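Local coordinates for protein 2,3-dihydroxy-2,3-dihydrophenylpropionate dehydrogenase (Pseudomonas sp. MC1, PDB 5XTF) that catalyses the NAD(+)-dependent oxidation of naphthalene cis-dihydrodiol to 1,2-dihydroxynaphthalene in the bacterial breakdown of aromatic hydrocarbons, at residues N22-S27 against H97-I102; I131-Y136 against H177-M182. All coordinates share one frame; numbering follows the deposited sequence.

Contact 1 lies inside the seven-stranded parallel sheet of a Rossmann-type fold, contact 2 in the helical layer packed against it. In contact 1 strand 25-28 lies beside strand 100-103 although two other strands come between them in sequence. Contact 2 pairs helix 118-150 with helix 170-190 over strand 153-157, the neighbour of 100-103 in the sheet. Contact 1 closes before contact 2 opens; strand 100-103 and helix 118-150 are consecutive elements of the chain, joined by a loop that carries Asn104. The centres of the two contacts lie 21 Å apart, yet Asn104, a residue that binds NAD(+), is close to both Ile102 of contact 1 and Tyr136 of contact 2.

Contact 1 of 2, residues N22-S27 against H97-I102; sequences NQQVVS and HLDCFI
His97 sets its imidazole edge against Gln23, NE2 donating to the backbone O at 3.0 Å with the acceptor close to the ring plane. Over one ring face comes CG2 of Val25, a CH-pi contact 4.2 Å from the centroid. Leu98, its CG turned anti to the backbone N (chi1 175°), brings CD1 within 3.6 Å of Ser27 CB. Asp99 does the work of a strand backbone with its side chain: OD2 accepts from Val25 N at 2.8 Å on the anti side of the carboxylate, while OD1 takes a salt bridge from Arg256, which also bonds to Gln24 OE1. One carbonyl, Val25 O, is gripped twice, by Asp99 N and Cys100 N. From Cys100 onward the ladder is regular, with Cys100 O receiving Ser27 N. Phe101 bridges to Ser27, whose O takes a CA-H...O contact from Phe101 CA at 3.6 Å. Ile102 N then reaches Ser27 O at 2.9 Å in an almost straight bond of 177°, and Ile102 CD1 meets Val26 CG2 on the face shared with Cys100. Two parallel strands, adjacent in space but separated by two others in sequence, mark the centre of the 3-2-1-4-5-6-7 sheet of the Rossmann fold in short-chain dehydrogenases.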
ATOM      1  N   ASN B  22      27.142   8.477  24.854  1.00 55.85           N
ATOM      2  CA  ASN B  22      27.513   8.863  23.494  1.00 50.29           C
ATOM      3  C   ASN B  22      27.781   7.638  22.624  1.00 43.93           C
ATOM      4  O   ASN B  22      27.134   7.453  21.588  1.00 43.01           O
ATOM      5  CB  ASN B  22      28.731   9.798  23.512  1.00 47.35           C
ATOM      6  CG  ASN B  22      28.461  11.136  22.808  1.00 58.15           C
ATOM      7  OD1 ASN B  22      27.318  11.615  22.757  1.00 56.45           O
ATOM      8  ND2 ASN B  22      29.519  11.740  22.257  1.00 58.31           N
ATOM      9  N   GLN B  23      28.716   6.782  23.037  1.00 43.54           N
ATOM     10  CA  GLN B  23      29.287   5.788  22.130  1.00 39.34           C
ATOM     11  C   GLN B  23      28.238   4.806  21.614  1.00 35.17           C
ATOM     12  O   GLN B  23      27.639   4.063  22.394  1.00 34.66           O
ATOM     13  CB  GLN B  23      30.393   5.022  22.834  1.00 37.82           C
ATOM     14  CG  GLN B  23      31.124   4.112  21.884  1.00 36.70           C
ATOM     15  CD  GLN B  23      31.555   4.856  20.628  1.00 44.90           C
ATOM     16  OE1 GLN B  23      31.027   4.608  19.541  1.00 43.90           O
ATOM     17  NE2 GLN B  23      32.520   5.778  20.770  1.00 38.12           N
ATOM     18  N   GLN B  24      28.029   4.786  20.298  1.00 30.88           N
ATOM     19  CA  GLN B  24      27.053   3.884  19.696  1.00 34.33           C
ATOM     20  C   GLN B  24      27.753   2.692  19.064  1.00 31.08           C
ATOM     21  O   GLN B  24      28.891   2.791  18.599  1.00 29.91           O
ATOM     22  CB  GLN B  24      26.195   4.580  18.636  1.00 30.74           C
ATOM     23  CG  GLN B  24      25.368   5.733  19.164  1.00 35.79           C
ATOM     24  CD  GLN B  24      24.369   5.293  20.203  1.00 35.26           C
ATOM     25  OE1 GLN B  24      23.342   4.716  19.864  1.00 31.67           O
ATOM     26  NE2 GLN B  24      24.662   5.564  21.477  1.00 32.25           N
ATOM     27  N   VAL B  25      27.038   1.565  19.039  1.00 27.29           N
ATOM     28  CA  VAL B  25      27.548   0.278  18.583  1.00 27.39           C
ATOM     29  C   VAL B  25      26.511  -0.357  17.667  1.00 26.96           C
ATOM     30  O   VAL B  25      25.335  -0.456  18.039  1.00 26.46           O
ATOM     31  CB  VAL B  25      27.842  -0.656  19.769  1.00 26.12           C
ATOM     32  CG1 VAL B  25      28.145  -2.046  19.273  1.00 24.38           C
ATOM     33  CG2 VAL B  25      28.978  -0.096  20.620  1.00 29.52           C
ATOM     34  N   VAL B  26      26.942  -0.804  16.487  1.00 24.48           N
ATOM     35  CA  VAL B  26      26.050  -1.414  15.505  1.00 23.47           C
ATOM     36  C   VAL B  26      26.599  -2.771  15.091  1.00 24.79           C
ATOM     37  O   VAL B  26      27.814  -2.944  14.953  1.00 22.15           O
ATOM     38  CB  VAL B  26      25.852  -0.517  14.264  1.00 23.11           C
ATOM     39  CG1 VAL B  26      27.175  -0.270  13.550  1.00 23.85           C
ATOM     40  CG2 VAL B  26      24.832  -1.135  13.305  1.00 21.39           C
ATOM     41  N   SER B  27      25.701  -3.725  14.853  1.00 21.12           N
ATOM     42  CA  SER B  27      26.081  -5.053  14.408  1.00 24.12           C
ATOM     43  C   SER B  27      25.368  -5.391  13.102  1.00 23.02           C
ATOM     44  O   SER B  27      24.144  -5.290  13.025  1.00 21.36           O
ATOM     45  CB  SER B  27      25.737  -6.074  15.479  1.00 20.94           C
ATOM     46  OG  SER B  27      26.170  -7.336  15.046  1.00 24.49           O
ATOM     47  N   HIS B  97      27.862  -2.961  24.966  1.00 31.20           N
ATOM     48  CA  HIS B  97      26.425  -2.869  24.730  1.00 31.16           C
ATOM     49  C   HIS B  97      26.190  -2.941  23.223  1.00 32.93           C
ATOM     50  O   HIS B  97      27.132  -2.996  22.429  1.00 33.17           O
ATOM     51  CB  HIS B  97      25.851  -1.573  25.327  1.00 27.77           C
ATOM     52  CG  HIS B  97      26.373  -0.338  24.664  1.00 33.05           C
ATOM     53  ND1 HIS B  97      27.552   0.267  25.040  1.00 30.05           N
ATOM     54  CD2 HIS B  97      25.906   0.373  23.607  1.00 34.56           C
ATOM     55  CE1 HIS B  97      27.778   1.309  24.259  1.00 33.55           C
ATOM     56  NE2 HIS B  97      26.798   1.395  23.379  1.00 31.35           N
ATOM     57  N   LEU B  98      24.921  -2.957  22.825  1.00 32.33           N
ATOM     58  CA  LEU B  98      24.556  -2.976  21.413  1.00 26.35           C
ATOM     59  C   LEU B  98      23.431  -1.972  21.213  1.00 29.19           C
ATOM     60  O   LEU B  98      22.405  -2.058  21.894  1.00 27.06           O
ATOM     61  CB  LEU B  98      24.125  -4.377  20.964  1.00 26.13           C
ATOM     62  CG  LEU B  98      23.609  -4.506  19.520  1.00 22.49           C
ATOM     63  CD1 LEU B  98      24.725  -4.278  18.491  1.00 24.55           C
ATOM     64  CD2 LEU B  98      22.990  -5.849  19.305  1.00 20.57           C
ATOM     65  N   ASP B  99      23.618  -1.023  20.293  1.00 28.27           N
ATOM     66  CA  ASP B  99      22.577  -0.031  20.032  1.00 27.77           C
ATOM     67  C   ASP B  99      21.707  -0.343  18.820  1.00 29.48           C
ATOM     68  O   ASP B  99      20.528   0.008  18.821  1.00 25.53           O
ATOM     69  CB  ASP B  99      23.185   1.365  19.850  1.00 28.84           C
ATOM     70  CG  ASP B  99      23.914   1.844  21.089  1.00 35.58           C
ATOM     71  OD1 ASP B  99      23.232   2.311  22.030  1.00 36.59           O
ATOM     72  OD2 ASP B  99      25.168   1.748  21.124  1.00 37.54           O
ATOM     73  N   CYS B 100      22.246  -0.968  17.779  1.00 27.27           N
ATOM     74  CA  CYS B 100      21.491  -1.175  16.555  1.00 25.69           C
ATOM     75  C   CYS B 100      21.871  -2.518  15.961  1.00 22.51           C
ATOM     76  O   CYS B 100      23.048  -2.884  15.955  1.00 26.67           O
ATOM     77  CB  CYS B 100      21.756  -0.054  15.538  1.00 26.11           C
ATOM     78  SG  CYS B 100      20.743  -0.157  14.009  1.00 31.30           S
ATOM     79  N   PHE B 101      20.879  -3.263  15.500  1.00 22.40           N
ATOM     80  CA  PHE B 101      21.106  -4.506  14.774  1.00 22.78           C
ATOM     81  C   PHE B 101      20.560  -4.347  13.362  1.00 24.88           C
ATOM     82  O   PHE B 101      19.382  -4.005  13.183  1.00 21.13           O
ATOM     83  CB  PHE B 101      20.445  -5.705  15.460  1.00 20.61           C
ATOM     84  CG  PHE B 101      20.599  -6.991  14.686  1.00 21.62           C
ATOM     85  CD1 PHE B 101      21.828  -7.627  14.622  1.00 25.96           C
ATOM     86  CD2 PHE B 101      19.532  -7.556  14.013  1.00 24.88           C
ATOM     87  CE1 PHE B 101      21.994  -8.800  13.909  1.00 22.74           C
ATOM     88  CE2 PHE B 101      19.697  -8.739  13.297  1.00 23.40           C
ATOM     89  CZ  PHE B 101      20.929  -9.353  13.249  1.00 23.99           C
ATOM     90  N   ILE B 102      21.414  -4.589  12.368  1.00 24.12           N
ATOM     91  CA  ILE B 102      21.060  -4.479  10.960  1.00 19.37           C
ATOM     92  C   ILE B 102      21.077  -5.881  10.382  1.00 24.59           C
ATOM     93  O   ILE B 102      22.146  -6.487  10.230  1.00 23.02           O
ATOM     94  CB  ILE B 102      22.013  -3.567  10.183  1.00 22.91           C
ATOM     95  CG1 ILE B 102      22.015  -2.157  10.775  1.00 27.24           C
ATOM     96  CG2 ILE B 102      21.638  -3.550   8.711  1.00 23.72           C
ATOM     97  CD1 ILE B 102      22.854  -1.178   9.987  1.00 26.94           C
TER
HETATM   98  O   HOH W   1      23.851   3.593  24.036  1.00 45.16           O

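Contact 2 of 2, residues I131-Y136 against H177-M182; sequences INVKSY and HAVLGM
Val133, Tyr136, Ala178, Val179 and Met182 carry an apolar seam between two helix segments that run in nearly the same direction, their axes 25° apart and 9.5 Å distant at closest approach. Val133 divides its branches between two partners: CG2 meets the methyl of Ala178 at 4.0 Å, and CG1, anti to the backbone N (chi1 -178°), lies against the sulfur of Met182. That thioether chain is extended as far as SD and then bends at chi3 (65°), which lays CE against Tyr136 CB at 3.7 Å.

The aromatic contact is made at the ring's rim. Val179 crosses Tyr136 at about a right angle, and its CG1 approaches CE2 in the ring plane at 3.9 Å. Within helix 118-150 the backbone O of Asn132 stands 3.7 Å above the centre of one Tyr136 ring face, and it also touches Val179 CG2 at 3.4 Å.

These helices follow strands 100-103 and 153-157 and pack on the same side of the parallel sheet, in the layered alpha/beta manner of the Rossmann fold; Met156 of strand 153-157 touches Tyr136, Val179 and Met182 together. In many dimeric and tetrameric short-chain dehydrogenases the equivalent helices form a subunit interface, and here Val133 packs on Phe125 and Met182 on Ala174 of a second subunit of the tetramer.

Polar groups are anchored around the seam. Tyr136 OH bonds to Thr157 O, fixing the far end of the ring, while Asn132 joins its OD1 to Ile107 N and its ND2 to Ser175 OG, just ahead of the NAD(+)-binding Lys176 that Tyr136 touches.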
ATOM      1  N   ILE B 131      17.182 -17.713   4.617  1.00 24.98           N
ATOM      2  CA  ILE B 131      18.139 -16.606   4.629  1.00 24.81           C
ATOM      3  C   ILE B 131      17.443 -15.256   4.668  1.00 26.68           C
ATOM      4  O   ILE B 131      17.815 -14.376   5.450  1.00 28.82           O
ATOM      5  CB  ILE B 131      19.071 -16.692   3.406  1.00 28.88           C
ATOM      6  CG1 ILE B 131      19.962 -17.922   3.489  1.00 29.98           C
ATOM      7  CG2 ILE B 131      19.905 -15.428   3.311  1.00 31.74           C
ATOM      8  CD1 ILE B 131      20.755 -18.158   2.216  1.00 34.96           C
ATOM      9  N   ASN B 132      16.466 -15.048   3.785  1.00 25.82           N
ATOM     10  CA  ASN B 132      15.843 -13.736   3.659  1.00 26.55           C
ATOM     11  C   ASN B 132      14.810 -13.454   4.736  1.00 22.35           C
ATOM     12  O   ASN B 132      14.444 -12.294   4.905  1.00 26.16           O
ATOM     13  CB  ASN B 132      15.178 -13.580   2.294  1.00 23.45           C
ATOM     14  CG  ASN B 132      16.163 -13.653   1.161  1.00 26.90           C
ATOM     15  OD1 ASN B 132      17.380 -13.613   1.369  1.00 30.62           O
ATOM     16  ND2 ASN B 132      15.651 -13.741  -0.053  1.00 25.64           N
ATOM     17  N   VAL B 133      14.344 -14.463   5.472  1.00 22.06           N
ATOM     18  CA  VAL B 133      13.289 -14.251   6.455  1.00 18.32           C
ATOM     19  C   VAL B 133      13.621 -14.899   7.789  1.00 19.30           C
ATOM     20  O   VAL B 133      13.695 -14.212   8.812  1.00 22.65           O
ATOM     21  CB  VAL B 133      11.930 -14.763   5.947  1.00 20.69           C
ATOM     22  CG1 VAL B 133      10.838 -14.468   6.987  1.00 16.22           C
ATOM     23  CG2 VAL B 133      11.583 -14.141   4.587  1.00 19.33           C
ATOM     24  N   LYS B 134      13.806 -16.221   7.805  1.00 20.19           N
ATOM     25  CA  LYS B 134      13.991 -16.902   9.082  1.00 23.16           C
ATOM     26  C   LYS B 134      15.220 -16.377   9.824  1.00 21.26           C
ATOM     27  O   LYS B 134      15.180 -16.164  11.044  1.00 23.37           O
ATOM     28  CB  LYS B 134      14.094 -18.414   8.882  1.00 22.53           C
ATOM     29  CG  LYS B 134      13.811 -19.139  10.171  1.00 21.48           C
ATOM     30  CD  LYS B 134      14.114 -20.629  10.120  1.00 23.92           C
ATOM     31  CE  LYS B 134      13.769 -21.255  11.478  1.00 29.69           C
ATOM     32  NZ  LYS B 134      13.878 -22.742  11.495  1.00 28.46           N
ATOM     33  N   SER B 135      16.307 -16.129   9.111  1.00 20.88           N
ATOM     34  CA  SER B 135      17.494 -15.671   9.814  1.00 24.58           C
ATOM     35  C   SER B 135      17.390 -14.202  10.240  1.00 22.25           C
ATOM     36  O   SER B 135      18.139 -13.782  11.125  1.00 25.20           O
ATOM     37  CB  SER B 135      18.740 -15.910   8.962  1.00 22.79           C
ATOM     38  OG  SER B 135      18.828 -14.921   7.955  1.00 31.14           O
ATOM     39  N   TYR B 136      16.462 -13.418   9.676  1.00 23.64           N
ATOM     40  CA  TYR B 136      16.140 -12.128  10.293  1.00 22.87           C
ATOM     41  C   TYR B 136      15.506 -12.336  11.666  1.00 25.31           C
ATOM     42  O   TYR B 136      15.889 -11.677  12.644  1.00 25.13           O
ATOM     43  CB  TYR B 136      15.205 -11.300   9.412  1.00 19.41           C
ATOM     44  CG  TYR B 136      15.844 -10.608   8.227  1.00 22.54           C
ATOM     45  CD1 TYR B 136      17.147 -10.893   7.823  1.00 22.88           C
ATOM     46  CD2 TYR B 136      15.133  -9.654   7.512  1.00 22.37           C
ATOM     47  CE1 TYR B 136      17.710 -10.240   6.728  1.00 23.21           C
ATOM     48  CE2 TYR B 136      15.681  -9.006   6.423  1.00 19.57           C
ATOM     49  CZ  TYR B 136      16.959  -9.295   6.036  1.00 21.96           C
ATOM     50  OH  TYR B 136      17.446  -8.623   4.951  1.00 22.95           O
ATOM     51  N   HIS B 177       8.319  -9.674   0.574  1.00 21.30           N
ATOM     52  CA  HIS B 177       7.079  -9.203   1.179  1.00 20.90           C
ATOM     53  C   HIS B 177       6.964  -9.634   2.633  1.00 20.77           C
ATOM     54  O   HIS B 177       6.468  -8.874   3.473  1.00 22.42           O
ATOM     55  CB  HIS B 177       5.880  -9.692   0.379  1.00 19.58           C
ATOM     56  CG  HIS B 177       5.574  -8.843  -0.808  1.00 21.66           C
ATOM     57  ND1 HIS B 177       6.350  -8.857  -1.951  1.00 23.46           N
ATOM     58  CD2 HIS B 177       4.586  -7.944  -1.031  1.00 21.18           C
ATOM     59  CE1 HIS B 177       5.846  -8.005  -2.827  1.00 24.72           C
ATOM     60  NE2 HIS B 177       4.776  -7.441  -2.294  1.00 24.40           N
ATOM     61  N   ALA B 178       7.412 -10.847   2.960  1.00 19.38           N
ATOM     62  CA  ALA B 178       7.397 -11.260   4.358  1.00 20.02           C
ATOM     63  C   ALA B 178       8.206 -10.297   5.232  1.00 21.23           C
ATOM     64  O   ALA B 178       7.804  -9.992   6.361  1.00 21.55           O
ATOM     65  CB  ALA B 178       7.904 -12.699   4.485  1.00 18.20           C
ATOM     66  N   VAL B 179       9.324  -9.765   4.716  1.00 19.94           N
ATOM     67  CA  VAL B 179      10.114  -8.813   5.509  1.00 22.68           C
ATOM     68  C   VAL B 179       9.289  -7.567   5.838  1.00 21.86           C
ATOM     69  O   VAL B 179       9.286  -7.098   6.984  1.00 22.48           O
ATOM     70  CB  VAL B 179      11.437  -8.450   4.797  1.00 19.43           C
ATOM     71  CG1 VAL B 179      12.214  -7.478   5.625  1.00 17.68           C
ATOM     72  CG2 VAL B 179      12.283  -9.714   4.549  1.00 19.69           C
ATOM     73  N   LEU B 180       8.541  -7.041   4.862  1.00 21.72           N
ATOM     74  CA  LEU B 180       7.601  -5.960   5.157  1.00 21.98           C
ATOM     75  C   LEU B 180       6.675  -6.329   6.294  1.00 21.06           C
ATOM     76  O   LEU B 180       6.335  -5.481   7.125  1.00 21.66           O
ATOM     77  CB  LEU B 180       6.749  -5.624   3.942  1.00 22.50           C
ATOM     78  CG  LEU B 180       7.435  -5.112   2.694  1.00 28.95           C
ATOM     79  CD1 LEU B 180       6.340  -4.625   1.751  1.00 33.69           C
ATOM     80  CD2 LEU B 180       8.408  -4.006   3.030  1.00 26.28           C
ATOM     81  N   GLY B 181       6.234  -7.586   6.335  1.00 20.63           N
ATOM     82  CA  GLY B 181       5.343  -8.005   7.398  1.00 17.47           C
ATOM     83  C   GLY B 181       6.023  -7.981   8.750  1.00 20.36           C
ATOM     84  O   GLY B 181       5.444  -7.518   9.737  1.00 24.91           O
ATOM     85  N   MET B 182       7.263  -8.470   8.809  1.00 22.24           N
ATOM     86  CA  MET B 182       8.048  -8.417  10.042  1.00 23.58           C
ATOM     87  C   MET B 182       8.222  -6.993  10.540  1.00 18.78           C
ATOM     88  O   MET B 182       8.114  -6.737  11.743  1.00 23.34           O
ATOM     89  CB  MET B 182       9.424  -9.039   9.827  1.00 21.83           C
ATOM     90  CG  MET B 182       9.429 -10.449   9.350  1.00 24.37           C
ATOM     91  SD  MET B 182      11.143 -10.978   9.078  1.00 28.92           S
ATOM     92  CE  MET B 182      11.813 -10.928  10.743  1.00 24.77           C
TER